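Local coordinates for histone-lysine N-methyltransferase SETMAR (Homo sapiens, PDB 3F2K), which joins a lysine methyltransferase to a mariner transposase-derived DNA-binding nuclease domain, the part described here, and acts in DNA double-strand break repair, at residues S20-N25 with S212-C217; I85-L90 with A190-V195; L127-D130 with P134-A137. All blocks are in the same frame, centred on the assembly; numbering follows the deposited sequence.

Contact 1 of 3, residues S20-N25 with S212-C217; sequences SLILRN and SRWQKC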
loop_
_atom_site.group_PDB
_atom_site.type_symbol
_atom_site.label_atom_id
_atom_site.label_comp_id
_atom_site.label_asym_id
_atom_site.label_seq_id
_atom_site.Cartn_x
_atom_site.Cartn_y
_atom_site.Cartn_z
ATOM N N SER A 20 -4.244 -13.308 14.151
ATOM C CA SER A 20 -4.170 -14.395 13.154
ATOM C C SER A 20 -2.964 -14.241 12.267
ATOM O O SER A 20 -2.258 -15.238 12.012
ATOM C CB SER A 20 -5.468 -14.458 12.346
ATOM O OG SER A 20 -6.482 -14.993 13.166
ATOM N N LEU A 21 -2.646 -12.995 11.890
ATOM C CA LEU A 21 -1.485 -12.715 11.023
ATOM C C LEU A 21 -0.167 -12.872 11.730
ATOM O O LEU A 21 0.796 -13.378 11.140
ATOM C CB LEU A 21 -1.563 -11.313 10.342
ATOM C CG LEU A 21 -2.682 -11.224 9.287
ATOM C CD1 LEU A 21 -2.781 -9.840 8.601
ATOM C CD2 LEU A 21 -2.607 -12.357 8.212
ATOM N N ILE A 22 -0.108 -12.474 12.990
ATOM C CA ILE A 22 1.101 -12.737 13.750
ATOM C C ILE A 22 1.364 -14.252 13.833
ATOM O O ILE A 22 2.486 -14.650 13.592
ATOM C CB ILE A 22 1.067 -12.194 15.205
ATOM C CG1 ILE A 22 0.842 -10.715 15.211
ATOM C CG2 ILE A 22 2.406 -12.470 15.922
ATOM C CD1 ILE A 22 0.465 -10.160 16.707
ATOM N N LEU A 23 0.364 -15.051 14.199
ATOM C CA LEU A 23 0.522 -16.517 14.269
ATOM C C LEU A 23 0.838 -17.138 12.914
ATOM O O LEU A 23 1.765 -17.981 12.809
ATOM C CB LEU A 23 -0.699 -17.157 14.900
ATOM C CG LEU A 23 -0.875 -16.848 16.406
ATOM C CD1 LEU A 23 -2.358 -17.146 16.662
ATOM C CD2 LEU A 23 0.035 -17.871 17.110
ATOM N N ARG A 24 0.139 -16.670 11.851
ATOM C CA ARG A 24 0.480 -17.139 10.504
ATOM C C ARG A 24 1.977 -16.916 10.157
ATOM O O ARG A 24 2.677 -17.827 9.671
ATOM C CB ARG A 24 -0.425 -16.479 9.436
ATOM C CG ARG A 24 -0.069 -17.008 8.022
ATOM C CD ARG A 24 -1.054 -16.453 6.961
ATOM N NE ARG A 24 -0.602 -16.768 5.606
ATOM C CZ ARG A 24 -1.191 -16.400 4.471
ATOM N NH1 ARG A 24 -2.338 -15.701 4.477
ATOM N NH2 ARG A 24 -0.605 -16.768 3.306
ATOM N N ASN A 25 2.457 -15.698 10.365
ATOM C CA ASN A 25 3.847 -15.420 10.049
ATOM C C ASN A 25 4.806 -16.232 10.939
ATOM O O ASN A 25 5.878 -16.628 10.473
ATOM C CB ASN A 25 4.128 -13.950 10.222
ATOM C CG ASN A 25 5.401 -13.520 9.587
ATOM O OD1 ASN A 25 5.562 -13.601 8.361
ATOM N ND2 ASN A 25 6.330 -13.003 10.410
ATOM N N SER A 212 5.319 -5.935 14.580
ATOM C CA SER A 212 5.203 -5.097 15.794
ATOM C C SER A 212 3.846 -4.378 15.884
ATOM O O SER A 212 3.255 -4.277 16.994
ATOM C CB SER A 212 6.410 -4.139 15.950
ATOM O OG SER A 212 6.464 -3.184 14.912
ATOM N N ARG A 213 3.314 -3.932 14.745
ATOM C CA ARG A 213 2.031 -3.244 14.716
ATOM C C ARG A 213 0.848 -4.206 14.956
ATOM O O ARG A 213 -0.118 -3.845 15.690
ATOM C CB ARG A 213 1.830 -2.547 13.386
ATOM C CG ARG A 213 2.743 -1.301 13.305
ATOM C CD ARG A 213 2.526 -0.618 12.005
ATOM N NE ARG A 213 3.296 0.622 12.005
ATOM C CZ ARG A 213 2.795 1.839 12.187
ATOM N NH1 ARG A 213 1.486 2.021 12.332
ATOM N NH2 ARG A 213 3.633 2.902 12.211
ATOM N N TRP A 214 0.885 -5.402 14.338
ATOM C CA TRP A 214 -0.114 -6.420 14.740
ATOM C C TRP A 214 -0.133 -6.660 16.248
ATOM O O TRP A 214 -1.228 -6.759 16.883
ATOM C CB TRP A 214 0.058 -7.751 13.987
ATOM C CG TRP A 214 -0.199 -7.554 12.487
ATOM C CD1 TRP A 214 -1.037 -6.678 11.884
ATOM C CD2 TRP A 214 0.463 -8.287 11.437
ATOM N NE1 TRP A 214 -0.954 -6.824 10.473
ATOM C CE2 TRP A 214 -0.060 -7.837 10.202
ATOM C CE3 TRP A 214 1.405 -9.312 11.437
ATOM C CZ2 TRP A 214 0.401 -8.343 8.963
ATOM C CZ3 TRP A 214 1.854 -9.824 10.218
ATOM C CH2 TRP A 214 1.346 -9.332 8.997
ATOM N N GLN A 215 1.055 -6.768 16.825
ATOM C CA GLN A 215 1.138 -7.062 18.264
ATOM C C GLN A 215 0.630 -5.924 19.111
ATOM O O GLN A 215 -0.024 -6.138 20.137
ATOM C CB GLN A 215 2.569 -7.444 18.696
ATOM C CG GLN A 215 2.639 -8.004 20.168
ATOM C CD GLN A 215 1.761 -9.213 20.361
ATOM O OE1 GLN A 215 1.914 -10.214 19.659
ATOM N NE2 GLN A 215 0.822 -9.146 21.323
ATOM N N LYS A 216 0.906 -4.712 18.680
ATOM C CA LYS A 216 0.460 -3.540 19.457
ATOM C C LYS A 216 -1.044 -3.480 19.409
ATOM O O LYS A 216 -1.720 -3.140 20.420
ATOM C CB LYS A 216 1.050 -2.273 18.876
ATOM C CG LYS A 216 2.544 -2.071 19.186
ATOM C CD LYS A 216 2.914 -0.712 18.662
ATOM C CE LYS A 216 4.417 -0.551 18.549
ATOM N NZ LYS A 216 4.607 0.924 18.285
ATOM N N CYS A 217 -1.594 -3.878 18.246
ATOM C CA CYS A 217 -3.042 -3.919 18.048
ATOM C C CYS A 217 -3.650 -4.967 18.979
ATOM O O CYS A 217 -4.595 -4.654 19.723
ATOM C CB CYS A 217 -3.407 -4.175 16.575
ATOM S SG CYS A 217 -5.234 -4.292 16.338
#
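The first and last helices of this mariner transposase-derived piece, 8-27 and 202-219, meet through W214, whose indole is laid against L21 while its CB is touched by I22. The CB of L21 stands almost exactly over the six-membered ring, 3.5 Å from its centroid and 2° off the normal, a CH-pi contact. Further along the same side chain, L21 CD1 reaches W214 CZ2 at 3.5 Å, so the leucine follows the benzenoid half of the indole instead of touching it at one point.

I22 uses its longer branch. With CG1 placed beside the backbone N (chi1 -59°) and the chain extended beyond it, the branch runs past the root of the tryptophan, CG1 lying 3.3 Å from W214 CB, and its CD1 ends near Q215. Within the RNase H-like architecture of mariner transposases, this is a helix-helix packing outside the central sheet: the axes of the two segments approach to 9.4 Å, their N-to-C directions at 138°, with I22 and W214 closest in backbone, their CA atoms 6.5 Å apart.

No hydrogen bond crosses between the segments. Q215 bends at chi2, bringing OE1 to 3.3 Å from I22 CD1, an apolar neighbour, while its NE2 is bonded to D219 one turn on. L21 also packs on L152, and C217 on R14 and S18 of helix 8-27.

Contact 2 of 3, residues I85-L90 with A190-V195; sequences IHYSFL and AFQEFV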
loop_
_atom_site.group_PDB
_atom_site.type_symbol
_atom_site.label_atom_id
_atom_site.label_comp_id
_atom_site.label_asym_id
_atom_site.label_seq_id
_atom_site.Cartn_x
_atom_site.Cartn_y
_atom_site.Cartn_z
ATOM N N ILE A 85 7.899 -1.223 -6.808
ATOM C CA ILE A 85 7.446 -2.050 -7.948
ATOM C C ILE A 85 6.885 -1.143 -9.074
ATOM O O ILE A 85 7.346 -1.193 -10.267
ATOM C CB ILE A 85 6.466 -3.194 -7.556
ATOM C CG1 ILE A 85 7.103 -4.229 -6.576
ATOM C CG2 ILE A 85 6.018 -4.029 -8.863
ATOM C CD1 ILE A 85 6.072 -5.140 -5.865
ATOM N N HIS A 86 5.901 -0.332 -8.730
ATOM C CA HIS A 86 5.101 0.387 -9.762
ATOM C C HIS A 86 4.456 1.580 -9.063
ATOM O O HIS A 86 4.019 1.467 -7.892
ATOM C CB HIS A 86 3.960 -0.538 -10.352
ATOM C CG HIS A 86 3.088 0.179 -11.380
ATOM N ND1 HIS A 86 3.613 0.821 -12.489
ATOM C CD2 HIS A 86 1.740 0.325 -11.467
ATOM C CE1 HIS A 86 2.623 1.331 -13.207
ATOM N NE2 HIS A 86 1.472 1.025 -12.612
ATOM N N TYR A 87 4.354 2.693 -9.773
ATOM C CA TYR A 87 3.454 3.781 -9.297
ATOM C C TYR A 87 2.832 4.470 -10.491
ATOM O O TYR A 87 3.362 4.390 -11.613
ATOM C CB TYR A 87 4.192 4.802 -8.412
ATOM C CG TYR A 87 5.310 5.558 -9.106
ATOM C CD1 TYR A 87 5.074 6.768 -9.777
ATOM C CD2 TYR A 87 6.601 5.083 -9.050
ATOM C CE1 TYR A 87 6.121 7.461 -10.366
ATOM C CE2 TYR A 87 7.668 5.758 -9.661
ATOM C CZ TYR A 87 7.416 6.919 -10.314
ATOM O OH TYR A 87 8.494 7.554 -10.865
ATOM N N SER A 88 1.727 5.168 -10.286
ATOM C CA SER A 88 1.015 5.724 -11.460
ATOM C C SER A 88 0.202 6.898 -10.946
ATOM O O SER A 88 -0.153 6.949 -9.747
ATOM C CB SER A 88 0.095 4.686 -12.133
ATOM O OG SER A 88 -0.923 4.198 -11.276
ATOM N N PHE A 89 -0.067 7.831 -11.837
ATOM C CA PHE A 89 -0.870 9.010 -11.471
ATOM C C PHE A 89 -2.140 8.946 -12.302
ATOM O O PHE A 89 -2.090 8.510 -13.445
ATOM C CB PHE A 89 -0.082 10.277 -11.785
ATOM C CG PHE A 89 1.149 10.400 -10.957
ATOM C CD1 PHE A 89 1.103 11.049 -9.733
ATOM C CD2 PHE A 89 2.344 9.842 -11.374
ATOM C CE1 PHE A 89 2.258 11.148 -8.932
ATOM C CE2 PHE A 89 3.498 9.956 -10.564
ATOM C CZ PHE A 89 3.433 10.591 -9.365
ATOM N N LEU A 90 -3.260 9.280 -11.674
ATOM C CA LEU A 90 -4.560 9.293 -12.335
ATOM C C LEU A 90 -4.601 10.515 -13.241
ATOM O O LEU A 90 -4.415 11.663 -12.764
ATOM C CB LEU A 90 -5.648 9.359 -11.270
ATOM C CG LEU A 90 -7.139 9.246 -11.601
ATOM C CD1 LEU A 90 -7.445 7.813 -11.997
ATOM C CD2 LEU A 90 -7.886 9.704 -10.356
ATOM N N ALA A 190 8.248 15.773 -8.233
ATOM C CA ALA A 190 8.573 15.761 -6.786
ATOM C C ALA A 190 8.371 14.323 -6.179
ATOM O O ALA A 190 9.196 13.825 -5.410
ATOM C CB ALA A 190 7.785 16.795 -6.074
ATOM N N PHE A 191 7.290 13.644 -6.581
ATOM C CA PHE A 191 7.129 12.251 -6.169
ATOM C C PHE A 191 8.298 11.384 -6.657
ATOM O O PHE A 191 8.820 10.526 -5.937
ATOM C CB PHE A 191 5.756 11.720 -6.643
ATOM C CG PHE A 191 5.490 10.348 -6.186
ATOM C CD1 PHE A 191 4.957 10.129 -4.898
ATOM C CD2 PHE A 191 5.871 9.256 -6.976
ATOM C CE1 PHE A 191 4.729 8.812 -4.421
ATOM C CE2 PHE A 191 5.683 7.950 -6.492
ATOM C CZ PHE A 191 5.112 7.732 -5.232
ATOM N N GLN A 192 8.738 11.593 -7.895
ATOM C CA GLN A 192 9.864 10.867 -8.404
ATOM C C GLN A 192 11.145 11.099 -7.604
ATOM O O GLN A 192 11.856 10.134 -7.277
ATOM C CB GLN A 192 10.103 11.175 -9.885
ATOM C CG GLN A 192 11.228 10.341 -10.473
ATOM C CD GLN A 192 11.149 10.302 -11.985
ATOM O OE1 GLN A 192 11.291 11.337 -12.640
ATOM N NE2 GLN A 192 10.946 9.103 -12.550
ATOM N N GLU A 193 11.461 12.357 -7.324
ATOM C CA GLU A 193 12.637 12.666 -6.516
ATOM C C GLU A 193 12.482 12.045 -5.109
ATOM O O GLU A 193 13.468 11.622 -4.496
ATOM C CB GLU A 193 12.798 14.168 -6.357
ATOM N N PHE A 194 11.261 12.026 -4.594
ATOM C CA PHE A 194 11.019 11.404 -3.307
ATOM C C PHE A 194 11.392 9.910 -3.345
ATOM O O PHE A 194 12.193 9.407 -2.547
ATOM C CB PHE A 194 9.550 11.535 -2.897
ATOM C CG PHE A 194 9.205 10.665 -1.703
ATOM C CD1 PHE A 194 9.685 10.996 -0.428
ATOM C CD2 PHE A 194 8.445 9.505 -1.860
ATOM C CE1 PHE A 194 9.385 10.186 0.665
ATOM C CE2 PHE A 194 8.141 8.659 -0.761
ATOM C CZ PHE A 194 8.614 9.007 0.512
ATOM N N VAL A 195 10.784 9.177 -4.289
ATOM C CA VAL A 195 11.070 7.781 -4.488
ATOM C C VAL A 195 12.573 7.495 -4.713
ATOM O O VAL A 195 13.143 6.591 -4.067
ATOM C CB VAL A 195 10.182 7.228 -5.637
ATOM C CG1 VAL A 195 10.990 6.416 -6.590
ATOM C CG2 VAL A 195 8.992 6.455 -5.048
#
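Strand 85-89 and helix 190-195 run nearly antiparallel, at 163°, with their axes 11.2 Å apart, and aromatic side chains bridge that separation. F191 is the centre of the group. Its CG lies anti to the backbone N (chi1 -176°), which carries the ring out from the helix toward the strand, and its edge is presented to the face of Y87: CE2 comes to 3.5 Å from Y87 CD1, in an edge-to-face pair whose planes are inclined at 60°. Toward F89 the role of F191 is reversed: its face receives the edge of F89. That second pair is offset, with planes close to a right angle, and F89 CZ lies 3.7 Å from F191 CD2.

The resulting aromatic cluster sits between helix 184-196 and an edge strand of the RNase H-like sheet, 83-89, where F191 also rests on V75 and I77 of the adjoining strand 72-80 and on L172 of helix 163-176. Just before the cluster, I85 and H86 share W78 as their partner on strand 72-80, a classic beta bulge.

At the outer end of Y87 the contact turns polar. Q192, extended beyond CG, brings NE2 to 3.4 Å from Y87 OH; poorly angled, this hydrogen bond is weak, and the amide plane stands nearly perpendicular to the phenol ring. An alanine in place of Y87 is likely to open a gap against the edge of F191 and deprive Q192 NE2 of this phenol acceptor.

Contact 3 of 3, residues L127-D130 with P134-A137; sequences LLHD and PHVA. With MG (magnesium ion), chain D.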
loop_
_atom_site.group_PDB
_atom_site.type_symbol
_atom_site.label_atom_id
_atom_site.label_comp_id
_atom_site.label_asym_id
_atom_site.label_seq_id
_atom_site.Cartn_x
_atom_site.Cartn_y
_atom_site.Cartn_z
ATOM N N LEU A 127 -1.170 -9.935 -1.855
ATOM C CA LEU A 127 -1.416 -8.495 -1.937
ATOM C C LEU A 127 -2.065 -8.030 -0.633
ATOM O O LEU A 127 -3.031 -8.675 -0.137
ATOM C CB LEU A 127 -2.329 -8.187 -3.143
ATOM C CG LEU A 127 -2.700 -6.734 -3.251
ATOM C CD1 LEU A 127 -1.444 -5.813 -3.484
ATOM C CD2 LEU A 127 -3.671 -6.599 -4.426
ATOM N N LEU A 128 -1.520 -6.928 -0.069
ATOM C CA LEU A 128 -2.123 -6.263 1.110
ATOM C C LEU A 128 -2.593 -4.900 0.639
ATOM O O LEU A 128 -1.810 -4.031 0.285
ATOM C CB LEU A 128 -1.008 -6.051 2.141
ATOM C CG LEU A 128 -1.345 -5.349 3.481
ATOM C CD1 LEU A 128 -2.664 -5.652 3.977
ATOM C CD2 LEU A 128 -0.076 -5.620 4.462
ATOM N N HIS A 129 -3.907 -4.738 0.640
ATOM C CA HIS A 129 -4.505 -3.505 0.240
ATOM C C HIS A 129 -5.824 -3.314 1.019
ATOM O O HIS A 129 -6.384 -4.258 1.561
ATOM C CB HIS A 129 -4.680 -3.392 -1.320
ATOM C CG HIS A 129 -5.669 -4.312 -1.984
ATOM N ND1 HIS A 129 -6.271 -5.424 -1.415
ATOM C CD2 HIS A 129 -6.098 -4.296 -3.278
ATOM C CE1 HIS A 129 -7.041 -6.017 -2.317
ATOM N NE2 HIS A 129 -6.964 -5.341 -3.443
ATOM N N ASP A 130 -6.296 -2.084 1.042
ATOM C CA ASP A 130 -7.463 -1.760 1.868
ATOM C C ASP A 130 -8.759 -2.068 1.116
ATOM O O ASP A 130 -8.731 -2.578 -0.021
ATOM C CB ASP A 130 -7.357 -0.329 2.464
ATOM C CG ASP A 130 -7.447 0.780 1.426
ATOM O OD1 ASP A 130 -8.019 0.581 0.322
ATOM O OD2 ASP A 130 -6.979 1.921 1.743
ATOM N N PRO A 134 -12.967 -0.328 -5.538
ATOM C CA PRO A 134 -12.358 -1.013 -6.680
ATOM C C PRO A 134 -11.494 -2.230 -6.317
ATOM O O PRO A 134 -11.276 -3.132 -7.175
ATOM C CB PRO A 134 -11.437 0.047 -7.245
ATOM C CG PRO A 134 -12.143 1.364 -6.894
ATOM C CD PRO A 134 -12.486 1.080 -5.449
ATOM N N HIS A 135 -10.963 -2.227 -5.082
ATOM C CA HIS A 135 -10.005 -3.248 -4.638
ATOM C C HIS A 135 -10.687 -4.555 -4.426
ATOM O O HIS A 135 -10.061 -5.656 -4.459
ATOM C CB HIS A 135 -9.377 -2.809 -3.285
ATOM C CG HIS A 135 -8.423 -1.631 -3.397
ATOM N ND1 HIS A 135 -7.654 -1.210 -2.329
ATOM C CD2 HIS A 135 -8.184 -0.757 -4.395
ATOM C CE1 HIS A 135 -6.940 -0.160 -2.686
ATOM N NE2 HIS A 135 -7.263 0.168 -3.925
ATOM N N VAL A 136 -11.991 -4.489 -4.182
ATOM C CA VAL A 136 -12.728 -5.642 -3.708
ATOM C C VAL A 136 -13.882 -6.056 -4.687
ATOM O O VAL A 136 -14.667 -6.916 -4.349
ATOM C CB VAL A 136 -13.223 -5.486 -2.202
ATOM C CG1 VAL A 136 -11.957 -5.279 -1.257
ATOM C CG2 VAL A 136 -14.229 -4.360 -2.033
ATOM N N ALA A 137 -13.913 -5.430 -5.852
ATOM C CA ALA A 137 -14.960 -5.683 -6.851
ATOM C C ALA A 137 -14.357 -6.504 -8.008
ATOM O O ALA A 137 -13.152 -6.743 -8.032
ATOM C CB ALA A 137 -15.480 -4.372 -7.367
HETATM MG MG MG D . -6.692 3.693 0.869
HETATM O O HOH W 1 -7.532 2.917 -0.963
HETATM O O HOH W 2 -8.690 4.274 1.443
HETATM O O HOH W 3 -6.405 5.479 -0.069
HETATM O O HOH W 4 -5.827 4.359 2.785
#
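H135 and D130 are joined by a hydrogen bond from the imidazole ND1 to the backbone carbonyl O of D130, 2.9 Å long with an N-H...O angle of 145°. The donor stands above the carbonyl plane, and the oxygen is tilted slightly from the plane of the ring. The other ring nitrogen of H135, NE2, is bonded to E39, so both nitrogens have partners and the rotation of the imidazole is fixed from two sides. D130 OD1 lies 3.2 Å from H135 ND1, but the angle is too poor for a bond; that oxygen is instead served by the backbone N of A132 and by water 1, which donates to it at 2.7 Å.

H129 lies alongside H135. The two imidazoles are almost parallel but slid apart, barely overlapping, so that H135 CB is set over the H129 face, 3.8 Å from its centroid. A weak hydrogen bond from H129 NE2 to the carbonyl O of H135, 3.3 Å long, adds a second link. The placement depends on H129 chi1 of 68°, which sets CG between the backbone N and the carbonyl carbon. L127 CD2 packs over one face of the H129 ring. Y101 of helix 98-115 stacks on the H135 ring.

The carboxylate of D130 divides its work: OD2 binds the magnesium ion at 2.0 Å, while OD1 holds water 1, itself a metal ligand. Waters 2, 3 and 4 and D38 complete six ligands. H135 is thus a second-shell residue, gripping the metal-binding aspartate's main chain. Two aspartates, one on strand 34-43 and one just beyond strand 126-128, sharing a hydrated magnesium ion are characteristic of the RNase H-like active site of DDE/D-type transposases, although here an asparagine replaces an aspartate and transposition is lost.

Overall arrangement
Followed from the N terminus, the chain first passes through helix 8-27, whose residues 20-25 pack against 212-217 of the last helix; contact 1 therefore closes a loop of nearly the whole domain. Inside it, strand 83-89 and helix 184-196 close a second loop at contact 2, and within that one contact 3 closes a short turn after strand 126-128. The three are nested and none cross. Contacts 2 and 3 both reach the central sheet, one at its edge strand 83-89 and the other at the metal site, their centres about 20 Å apart. Contacts 1 and 2 lie on opposite sides of the chain's centre, although helices 184-196 and 202-219 are consecutive.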